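Local coordinates for Lmo0181 protein (Listeria monocytogenes serovar 1/2a, PDB 5F7V) that binds the cyclic alpha-glucan cycloalternan as an extracellular lipoprotein and probably delivers it to an ABC transporter for uptake, at residues Tyr18-Pro23 with Ile50-Tyr55; Asn75-Met80 with His279-Gly284. All coordinates share one frame; numbering follows the deposited sequence. Where two conformers were deposited one is given.

Contact 1 of 2, residues Tyr18-Pro23 with Ile50-Tyr55; sequences YQFSAP and IAFNDY. With GLC (alpha-D-glucopyranose), chain B.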
ATOM      1  N   TYR A  18       4.919  14.230  10.687  1.00  7.31           N
ATOM      2  CA  TYR A  18       5.907  13.300  10.119  1.00  7.95           C
ATOM      3  C   TYR A  18       5.135  12.413   9.161  1.00  7.04           C
ATOM      4  O   TYR A  18       4.051  11.922   9.517  1.00  6.67           O
ATOM      5  CB  TYR A  18       6.489  12.539  11.282  1.00  9.46           C
ATOM      6  CG  TYR A  18       7.835  11.901  11.269  1.00 11.64           C
ATOM      7  CD1 TYR A  18       8.987  12.546  11.693  1.00 13.10           C
ATOM      8  CD2 TYR A  18       7.934  10.563  10.917  1.00 12.12           C
ATOM      9  CE1 TYR A  18      10.206  11.898  11.715  1.00 14.75           C
ATOM     10  CE2 TYR A  18       9.132   9.884  10.913  1.00 13.68           C
ATOM     11  CZ  TYR A  18      10.277  10.549  11.319  1.00 14.91           C
ATOM     12  OH  TYR A  18      11.414   9.759  11.278  1.00 17.91           O
ATOM     13  N   GLN A  19       5.613  12.248   7.930  1.00  6.77           N
ATOM     14  CA  GLN A  19       4.856  11.446   6.943  1.00  6.29           C
ATOM     15  C   GLN A  19       5.753  10.823   5.883  1.00  6.70           C
ATOM     16  O   GLN A  19       6.926  11.177   5.761  1.00  7.09           O
ATOM     17  CB  GLN A  19       3.761  12.316   6.320  1.00  6.07           C
ATOM     18  CG  GLN A  19       4.270  13.383   5.348  1.00  6.40           C
ATOM     19  CD  GLN A  19       4.327  12.872   3.917  1.00  6.92           C
ATOM     20  OE1 GLN A  19       3.344  12.342   3.400  1.00  6.83           O
ATOM     21  NE2 GLN A  19       5.466  13.069   3.272  1.00  7.71           N
ATOM     22  N   PHE A  20       5.167   9.905   5.131  1.00  6.56           N
ATOM     23  CA  PHE A  20       5.816   9.198   4.038  1.00  7.15           C
ATOM     24  C   PHE A  20       5.091   9.219   2.720  1.00  7.59           C
ATOM     25  O   PHE A  20       5.739   9.066   1.711  1.00  8.40           O
ATOM     26  CB  PHE A  20       6.084   7.717   4.382  1.00  7.19           C
ATOM     27  CG  PHE A  20       4.827   6.945   4.659  1.00  6.81           C
ATOM     28  CD1 PHE A  20       4.075   6.378   3.627  1.00  7.11           C
ATOM     29  CD2 PHE A  20       4.369   6.831   5.947  1.00  6.41           C
ATOM     30  CE1 PHE A  20       2.870   5.748   3.934  1.00  7.05           C
ATOM     31  CE2 PHE A  20       3.208   6.175   6.251  1.00  6.37           C
ATOM     32  CZ  PHE A  20       2.439   5.635   5.241  1.00  6.68           C
ATOM     33  N   SER A  21       3.762   9.368   2.693  1.00  7.39           N
ATOM     34  CA  SER A  21       3.071   9.016   1.452  1.00  8.24           C
ATOM     35  C   SER A  21       3.112  10.066   0.350  1.00  9.49           C
ATOM     36  O   SER A  21       2.908   9.715  -0.796  1.00 10.43           O
ATOM     37  CB  SER A  21       1.626   8.619   1.755  1.00  7.90           C
ATOM     38  OG  SER A  21       0.808   9.712   2.138  1.00  7.22           O
ATOM     39  N   ALA A  22       3.363  11.322   0.716  1.00 10.08           N
ATOM     40  CA  ALA A  22       3.624  12.367  -0.269  1.00 12.31           C
ATOM     41  C   ALA A  22       5.140  12.404  -0.541  1.00 14.87           C
ATOM     42  O   ALA A  22       5.979  12.337   0.396  1.00 15.25           O
ATOM     43  CB  ALA A  22       3.269  13.744   0.269  1.00 11.65           C
ATOM     44  N   PRO A  23       5.504  12.643  -1.805  1.00 18.72           N
ATOM     45  CA  PRO A  23       6.914  13.040  -2.020  1.00 20.67           C
ATOM     46  C   PRO A  23       7.314  14.289  -1.215  1.00 21.32           C
ATOM     47  O   PRO A  23       8.522  14.496  -1.029  1.00 25.62           O
ATOM     48  CB  PRO A  23       7.035  13.243  -3.542  1.00 22.30           C
ATOM     49  CG  PRO A  23       5.639  13.270  -4.072  1.00 21.86           C
ATOM     50  CD  PRO A  23       4.676  12.817  -3.019  1.00 20.15           C
ATOM     51  N   ILE A  50       9.994  11.314   5.318  1.00 10.69           N
ATOM     52  CA  ILE A  50      10.956  10.211   5.291  1.00 11.44           C
ATOM     53  C   ILE A  50      10.497   9.215   4.255  1.00 11.24           C
ATOM     54  O   ILE A  50       9.291   8.911   4.204  1.00 10.34           O
ATOM     55  CB  ILE A  50      11.087   9.496   6.657  1.00 11.46           C
ATOM     56  CG1 ILE A  50      11.221  10.524   7.794  1.00 12.07           C
ATOM     57  CG2 ILE A  50      12.207   8.462   6.637  1.00 12.48           C
ATOM     58  CD1 ILE A  50      12.441  11.344   7.716  1.00 13.73           C
ATOM     59  N   ALA A  51      11.429   8.682   3.487  1.00 12.22           N
ATOM     60  CA  ALA A  51      11.146   7.628   2.514  1.00 12.32           C
ATOM     61  C   ALA A  51      10.470   6.448   3.201  1.00 11.32           C
ATOM     62  O   ALA A  51      10.812   6.118   4.320  1.00 10.89           O
ATOM     63  CB  ALA A  51      12.443   7.158   1.855  1.00 13.91           C
ATOM     64  N   PHE A  52       9.527   5.823   2.504  1.00 11.12           N
ATOM     65  CA  PHE A  52       8.734   4.715   3.056  1.00 10.52           C
ATOM     66  C   PHE A  52       9.606   3.600   3.607  1.00 11.55           C
ATOM     67  O   PHE A  52       9.271   3.028   4.634  1.00 11.08           O
ATOM     68  CB  PHE A  52       7.772   4.154   1.979  1.00 10.48           C
ATOM     69  CG  PHE A  52       6.876   3.058   2.466  1.00  9.92           C
ATOM     70  CD1 PHE A  52       5.778   3.330   3.266  1.00  9.20           C
ATOM     71  CD2 PHE A  52       7.118   1.741   2.099  1.00 10.42           C
ATOM     72  CE1 PHE A  52       4.957   2.300   3.670  1.00  9.24           C
ATOM     73  CE2 PHE A  52       6.292   0.705   2.509  1.00 10.37           C
ATOM     74  CZ  PHE A  52       5.212   0.996   3.306  1.00  9.88           C
ATOM     75  N   ASN A  53      10.702   3.292   2.924  1.00 13.42           N
ATOM     76  CA  ASN A  53      11.536   2.159   3.336  1.00 15.05           C
ATOM     77  C   ASN A  53      12.187   2.330   4.708  1.00 15.15           C
ATOM     78  O   ASN A  53      12.424   1.343   5.384  1.00 15.99           O
ATOM     79  CB  ASN A  53      12.578   1.833   2.265  1.00 17.20           C
ATOM     80  CG  ASN A  53      13.731   2.814   2.250  1.00 18.80           C
ATOM     81  OD1 ASN A  53      13.536   4.035   2.393  1.00 19.24           O
ATOM     82  ND2 ASN A  53      14.943   2.292   2.106  1.00 21.38           N
ATOM     83  N   ASP A  54      12.417   3.580   5.106  1.00 15.07           N
ATOM     84  CA  ASP A  54      13.011   3.937   6.401  1.00 15.57           C
ATOM     85  C   ASP A  54      12.058   4.593   7.391  1.00 13.64           C
ATOM     86  O   ASP A  54      12.394   4.817   8.558  1.00 13.60           O
ATOM     87  CB  ASP A  54      14.177   4.894   6.152  1.00 17.73           C
ATOM     88  CG  ASP A  54      15.326   4.238   5.407  1.00 20.56           C
ATOM     89  OD1 ASP A  54      15.485   2.996   5.509  1.00 22.37           O
ATOM     90  OD2 ASP A  54      16.108   4.954   4.728  1.00 23.95           O
ATOM     91  N   TYR A  55      10.827   4.876   6.962  1.00 11.80           N
ATOM     92  CA  TYR A  55       9.942   5.678   7.781  1.00 10.51           C
ATOM     93  C   TYR A  55       9.634   5.073   9.147  1.00 10.60           C
ATOM     94  O   TYR A  55       9.669   5.793  10.148  1.00 10.22           O
ATOM     95  CB  TYR A  55       8.625   5.871   6.995  1.00  9.50           C
ATOM     96  CG  TYR A  55       7.567   6.650   7.758  1.00  8.31           C
ATOM     97  CD1 TYR A  55       7.559   8.048   7.749  1.00  7.98           C
ATOM     98  CD2 TYR A  55       6.640   5.982   8.554  1.00  7.93           C
ATOM     99  CE1 TYR A  55       6.608   8.769   8.461  1.00  7.36           C
ATOM    100  CE2 TYR A  55       5.704   6.692   9.286  1.00  7.43           C
ATOM    101  CZ  TYR A  55       5.693   8.071   9.238  1.00  7.07           C
ATOM    102  OH  TYR A  55       4.787   8.832   9.938  1.00  6.84           O
TER
HETATM  103  C1  GLC B   3       5.945   3.253  -1.463  0.70  3.17           C
HETATM  104  C2  GLC B   3       4.812   2.749  -0.590  0.70  3.08           C
HETATM  105  C3  GLC B   3       3.593   3.654  -0.658  0.70  3.06           C
HETATM  106  C4  GLC B   3       4.021   5.059  -0.287  0.70  3.27           C
HETATM  107  C5  GLC B   3       5.094   5.507  -1.287  0.70  3.47           C
HETATM  108  C6  GLC B   3       5.550   6.942  -1.056  0.70  3.78           C
HETATM  109  O2  GLC B   3       4.476   1.423  -0.996  0.70  2.99           O
HETATM  110  O3  GLC B   3       2.653   3.274   0.343  0.70  2.78           O
HETATM  111  O4  GLC B   3       2.899   5.947  -0.255  0.70  3.55           O
HETATM  112  O5  GLC B   3       6.209   4.619  -1.171  0.70  3.33           O
HETATM  113  O6  GLC B   3       6.302   6.967   0.157  0.70  4.39           O
HETATM  114  O   HOH W   1       8.254   9.765   1.370  1.00 24.81           O

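Contact 2 of 2, residues Asn75-Met80 with His279-Gly284; sequences NYETFM and HFFANG. With GLC (alpha-D-glucopyranose), chain C; GLC (alpha-D-glucopyranose), chain D.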
ATOM      1  N   ASN A  75       0.352   3.536   8.315  1.00  5.79           N
ATOM      2  CA  ASN A  75      -0.372   2.681   7.381  1.00  5.74           C
ATOM      3  C   ASN A  75      -1.213   1.664   8.143  1.00  5.68           C
ATOM      4  O   ASN A  75      -1.065   1.445   9.343  1.00  5.73           O
ATOM      5  CB  ASN A  75       0.571   2.079   6.316  1.00  5.90           C
ATOM      6  CG  ASN A  75       1.621   1.164   6.872  1.00  6.02           C
ATOM      7  OD1 ASN A  75       1.732   0.988   8.056  1.00  6.01           O
ATOM      8  ND2 ASN A  75       2.412   0.633   5.979  1.00  6.27           N
ATOM      9  N   TYR A  76      -2.101   1.011   7.401  1.00  5.71           N
ATOM     10  CA  TYR A  76      -3.001   0.027   7.966  1.00  5.82           C
ATOM     11  C   TYR A  76      -2.197  -1.048   8.669  1.00  5.86           C
ATOM     12  O   TYR A  76      -2.509  -1.420   9.790  1.00  6.06           O
ATOM     13  CB  TYR A  76      -3.828  -0.555   6.815  1.00  5.95           C
ATOM     14  CG  TYR A  76      -5.127  -1.281   7.152  1.00  6.28           C
ATOM     15  CD1 TYR A  76      -5.299  -2.086   8.277  1.00  6.47           C
ATOM     16  CD2 TYR A  76      -6.187  -1.201   6.273  1.00  6.59           C
ATOM     17  CE1 TYR A  76      -6.495  -2.726   8.506  1.00  6.97           C
ATOM     18  CE2 TYR A  76      -7.404  -1.812   6.510  1.00  7.09           C
ATOM     19  CZ  TYR A  76      -7.536  -2.595   7.633  1.00  7.28           C
ATOM     20  OH  TYR A  76      -8.724  -3.236   7.872  1.00  7.95           O
ATOM     21  N   GLU A  77      -1.138  -1.513   8.019  0.50  5.83           N
ATOM     22  CA  GLU A  77      -0.500  -2.709   8.557  0.50  6.01           C
ATOM     23  C   GLU A  77       0.456  -2.407   9.700  0.50  6.20           C
ATOM     24  O   GLU A  77       0.830  -3.359  10.367  0.50  6.51           O
ATOM     25  CB  GLU A  77       0.119  -3.549   7.436  0.50  6.07           C
ATOM     26  CG  GLU A  77       1.163  -2.868   6.562  0.50  6.11           C
ATOM     27  CD  GLU A  77       0.634  -2.067   5.368  0.50  6.00           C
ATOM     28  OE1 GLU A  77      -0.404  -1.377   5.478  0.50  5.86           O
ATOM     29  OE2 GLU A  77       1.285  -2.087   4.297  0.50  6.21           O
ATOM     30  N   THR A  78       0.841  -1.156   9.968  1.00  6.13           N
ATOM     31  CA  THR A  78       1.661  -0.856  11.163  1.00  6.43           C
ATOM     32  C   THR A  78       0.834  -0.287  12.291  1.00  6.46           C
ATOM     33  O   THR A  78       1.291  -0.179  13.425  1.00  6.81           O
ATOM     34  CB  THR A  78       2.801   0.117  10.818  1.00  6.53           C
ATOM     35  OG1 THR A  78       3.460  -0.337   9.637  1.00  6.62           O
ATOM     36  CG2 THR A  78       3.853   0.222  11.891  1.00  7.03           C
ATOM     37  N   PHE A  79      -0.408   0.101  12.001  1.00  6.36           N
ATOM     38  CA  PHE A  79      -1.239   0.713  13.033  1.00  6.77           C
ATOM     39  C   PHE A  79      -1.291  -0.075  14.351  1.00  7.50           C
ATOM     40  O   PHE A  79      -1.100   0.541  15.401  1.00  7.63           O
ATOM     41  CB  PHE A  79      -2.663   0.967  12.511  1.00  6.76           C
ATOM     42  CG  PHE A  79      -3.643   1.359  13.571  1.00  7.29           C
ATOM     43  CD1 PHE A  79      -3.622   2.633  14.063  1.00  7.33           C
ATOM     44  CD2 PHE A  79      -4.528   0.448  14.097  1.00  7.87           C
ATOM     45  CE1 PHE A  79      -4.521   2.987  15.061  1.00  7.81           C
ATOM     46  CE2 PHE A  79      -5.435   0.793  15.063  1.00  8.51           C
ATOM     47  CZ  PHE A  79      -5.424   2.082  15.568  1.00  8.42           C
ATOM     48  N   MET A  80      -1.572  -1.375  14.326  0.50  7.93           N
ATOM     49  CA  MET A  80      -1.786  -2.079  15.586  0.50  8.93           C
ATOM     50  C   MET A  80      -0.522  -2.058  16.438  0.50  9.29           C
ATOM     51  O   MET A  80      -0.601  -1.919  17.660  0.50  9.80           O
ATOM     52  CB  MET A  80      -2.249  -3.506  15.348  0.50  9.57           C
ATOM     53  CG  MET A  80      -2.318  -4.239  16.666  0.50 10.83           C
ATOM     54  SD  MET A  80      -2.942  -5.905  16.496  0.50 12.08           S
ATOM     55  CE  MET A  80      -4.065  -5.892  17.886  0.50 13.22           C
ATOM     56  N   HIS A 279      -5.484  -6.008  -3.124  1.00  3.40           N
ATOM     57  CA  HIS A 279      -5.027  -5.251  -1.947  1.00  3.44           C
ATOM     58  C   HIS A 279      -5.991  -4.130  -1.609  1.00  3.58           C
ATOM     59  O   HIS A 279      -6.638  -3.537  -2.450  1.00  3.65           O
ATOM     60  CB  HIS A 279      -3.661  -4.645  -2.226  1.00  3.40           C
ATOM     61  CG  HIS A 279      -2.533  -5.561  -1.889  1.00  3.32           C
ATOM     62  ND1 HIS A 279      -1.473  -5.779  -2.736  1.00  3.26           N
ATOM     63  CD2 HIS A 279      -2.265  -6.257  -0.761  1.00  3.33           C
ATOM     64  CE1 HIS A 279      -0.603  -6.575  -2.142  1.00  3.24           C
ATOM     65  NE2 HIS A 279      -1.057  -6.866  -0.945  1.00  3.28           N
ATOM     66  N   PHE A 280      -6.046  -3.795  -0.330  1.00  3.66           N
ATOM     67  CA  PHE A 280      -6.681  -2.598   0.229  1.00  3.83           C
ATOM     68  C   PHE A 280      -5.746  -2.042   1.282  1.00  3.87           C
ATOM     69  O   PHE A 280      -5.439  -2.694   2.270  1.00  3.85           O
ATOM     70  CB  PHE A 280      -8.041  -2.927   0.841  1.00  3.95           C
ATOM     71  CG  PHE A 280      -8.760  -1.710   1.353  1.00  4.16           C
ATOM     72  CD1 PHE A 280      -9.562  -0.966   0.488  1.00  4.30           C
ATOM     73  CD2 PHE A 280      -8.576  -1.277   2.653  1.00  4.30           C
ATOM     74  CE1 PHE A 280     -10.220   0.158   0.956  1.00  4.58           C
ATOM     75  CE2 PHE A 280      -9.210  -0.137   3.106  1.00  4.57           C
ATOM     76  CZ  PHE A 280     -10.011   0.548   2.251  1.00  4.71           C
ATOM     77  N   PHE A 281      -5.309  -0.825   1.036  1.00  3.95           N
ATOM     78  CA  PHE A 281      -4.393  -0.122   1.942  1.00  4.03           C
ATOM     79  C   PHE A 281      -5.047   1.174   2.370  1.00  4.24           C
ATOM     80  O   PHE A 281      -5.879   1.724   1.684  1.00  4.32           O
ATOM     81  CB  PHE A 281      -3.059   0.112   1.227  1.00  3.96           C
ATOM     82  CG  PHE A 281      -2.291  -1.144   0.956  1.00  3.79           C
ATOM     83  CD1 PHE A 281      -1.909  -1.969   2.010  1.00  3.77           C
ATOM     84  CD2 PHE A 281      -1.901  -1.463  -0.318  1.00  3.68           C
ATOM     85  CE1 PHE A 281      -1.212  -3.127   1.759  1.00  3.65           C
ATOM     86  CE2 PHE A 281      -1.205  -2.632  -0.567  1.00  3.56           C
ATOM     87  CZ  PHE A 281      -0.847  -3.457   0.471  1.00  3.54           C
ATOM     88  N   ALA A 282      -4.619   1.684   3.507  1.00  4.37           N
ATOM     89  CA  ALA A 282      -5.088   2.974   3.989  1.00  4.61           C
ATOM     90  C   ALA A 282      -4.060   3.640   4.840  1.00  4.73           C
ATOM     91  O   ALA A 282      -3.363   2.964   5.592  1.00  4.68           O
ATOM     92  CB  ALA A 282      -6.370   2.850   4.793  1.00  4.73           C
ATOM     93  N   ASN A 283      -3.935   4.951   4.700  1.00  4.78           N
ATOM     94  CA  ASN A 283      -3.091   5.739   5.597  1.00  4.65           C
ATOM     95  C   ASN A 283      -3.935   6.585   6.512  1.00  4.42           C
ATOM     96  O   ASN A 283      -4.992   7.058   6.093  1.00  4.28           O
ATOM     97  CB  ASN A 283      -2.187   6.625   4.758  1.00  4.57           C
ATOM     98  CG  ASN A 283      -1.251   5.782   3.895  1.00  4.97           C
ATOM     99  OD1 ASN A 283      -0.653   4.844   4.385  1.00  5.36           O
ATOM    100  ND2 ASN A 283      -1.105   6.140   2.616  1.00  5.02           N
ATOM    101  N   GLY A 284      -3.441   6.778   7.718  1.00  4.48           N
ATOM    102  CA  GLY A 284      -4.125   7.540   8.757  1.00  4.40           C
ATOM    103  C   GLY A 284      -3.140   8.438   9.443  1.00  4.37           C
ATOM    104  O   GLY A 284      -1.928   8.221   9.368  1.00  4.54           O
TER
HETATM  105  C1  GLC C   4       1.492   2.606  -0.108  1.00  2.56           C
HETATM  106  C2  GLC C   4       0.318   3.007   0.755  1.00  2.43           C
HETATM  107  C3  GLC C   4       0.472   2.429   2.150  1.00  2.38           C
HETATM  108  C4  GLC C   4       0.740   0.930   2.084  1.00  2.28           C
HETATM  109  C5  GLC C   4       1.955   0.652   1.209  1.00  2.35           C
HETATM  110  C6  GLC C   4       2.206  -0.836   0.998  1.00  2.35           C
HETATM  111  O2  GLC C   4       0.242   4.437   0.791  1.00  2.46           O
HETATM  112  O3  GLC C   4      -0.749   2.660   2.847  1.00  2.35           O
HETATM  113  O4  GLC C   4       1.057   0.488   3.408  1.00  2.40           O
HETATM  114  O5  GLC C   4       1.715   1.202  -0.106  1.00  2.36           O
HETATM  115  O6  GLC C   4       3.259  -0.883   0.008  1.00  2.41           O
HETATM  116  C1  GLC D   1       4.007  -2.102   0.051  1.00  2.49           C
HETATM  117  C2  GLC D   1       5.180  -1.854  -0.887  1.00  2.58           C
HETATM  118  C3  GLC D   1       4.645  -1.601  -2.296  1.00  2.64           C
HETATM  119  C4  GLC D   1       3.791  -2.777  -2.729  1.00  2.58           C
HETATM  120  C5  GLC D   1       2.735  -3.136  -1.673  1.00  2.54           C
HETATM  121  C6  GLC D   1       2.019  -4.465  -1.931  1.00  2.64           C
HETATM  122  O2  GLC D   1       5.981  -0.750  -0.430  1.00  2.78           O
HETATM  123  O3  GLC D   1       5.793  -1.460  -3.147  1.00  2.88           O
HETATM  124  O4  GLC D   1       3.079  -2.462  -3.938  1.00  2.70           O
HETATM  125  O5  GLC D   1       3.272  -3.253  -0.355  1.00  2.49           O
HETATM  126  O6  GLC D   1       2.989  -5.506  -1.966  1.00  2.67           O
HETATM  127  O   HOH W   2      -2.006   0.609   4.362  1.00  2.64           O

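Contact 1 of 2, residues Tyr18-Pro23 with Ile50-Tyr55
An aromatic cluster joins Tyr-18 and Phe-20, where strand 13-19 ends, to Phe-52 and Tyr-55 in the first turn of helix 52-64. Phe-20 sits between Phe-52 and Tyr-55. Its CD2 edge points into the face of Tyr-55, sitting 3.6 Å from Tyr-55 CD2, with the ring planes 69° apart; its own face receives the edge of Phe-52, whose CD1 lies 3.5 Å from Phe-20 CD1. Both are edge-to-face pairs, a close fit for large flat rings. In Phe-20, chi1 of 61° puts CG between the backbone N and the carbonyl carbon, carrying the ring toward both partners. Tyr-18 meets Tyr-55 obliquely, and Ile-50 CG1 comes at a slant to Tyr-18 CZ, 3.6 Å away, an apolar branched chain that suits a neighbour made of aromatic carbons. Backbone groups tie the end of strand 13-19 to the loop before helix 52-64: Ile-50 N donates to Gln-19 O over 3.1 Å, and a water bridges Phe-20 O and Ile-50 O. Phe-20 O also accepts from O6 of the chain B glucose, while Phe-52 presents a ring face to that sugar's C2. Strand 71-75 supplies Phe-72 against Tyr-18 and Tyr-55, and Glu-73 O bonds the Tyr-55 hydroxyl.

Contact 2 of 2, residues Asn75-Met80 with His279-Gly284
Asn-75 and Asn-283 form an antiparallel non-hydrogen-bonded pair, their CA atoms 4.5 Å apart and both side chains on the sheet face that meets the sugar. Following Asn-75 outward, CB passes 3.6 Å from Asn-283 OD1 and 3.4 Å from O4 of the chain C glucose, and CG skirts the same oxygen. Its chi1 of 64° places CG between the backbone N and carbonyl carbon, and chi2 near zero (-3°) turns the amide so that OD1 faces Thr-78 and ND2 the sugar. ND2 donates to that O4 at 2.9 Å, while OD1 accepts from Thr-78 OG1 on a lone pair, at 2.7 Å, and more weakly from Thr-78 N. Asn-75 is thus the N-cap of helix 76-85, where a short amide can accept from the first turn and still donate outward. Here strand 278-287 runs antiparallel beside 71-75, while 43-49, 13-19 and 71-75 are parallel, the strand order of type II periplasmic binding proteins. Asn-283 splits its amide too: OD1 accepts from glucose O3, and ND2 donates to O2 at 2.8 Å. Phe-281 offers a ring face to C4 and C6 of this glucose, an apolar platform. Tyr-76 N gives a weak bond to Ala-282 O; one water accepts from Tyr-76 N and Ala-282 N and donates to Glu-77 OE1, while Glu-77 OE2 accepts from glucose O4. Tyr-76 CE2 meets Phe-280 CD2 edge to edge at 4.1 Å.

In the fold
Both contacts are buried and reach one sheet, with contact 2 nearer the centre of the chain. Contact 1 joins the end of strand 13-19 to the start of helix 52-64, just after the first beta-alpha-beta crossover; contact 2 joins a helix cap to a strand that arrives 199 residues later. Their chemistry differs accordingly: contact 1 is chiefly aromatic, using rings and backbone oxygens, whereas contact 2 relies on amides and a carboxylate that bond directly to sugar hydroxyls, with a phenylalanine face beneath the glucose. They meet where Phe-20 CZ lies 3.3 Å from Asn-283 OD1 and Phe-52 CE1 packs on Asn-75 ND2, so the ring cluster flanks the sugar-binding asparagines and both contacts line one glycan pocket.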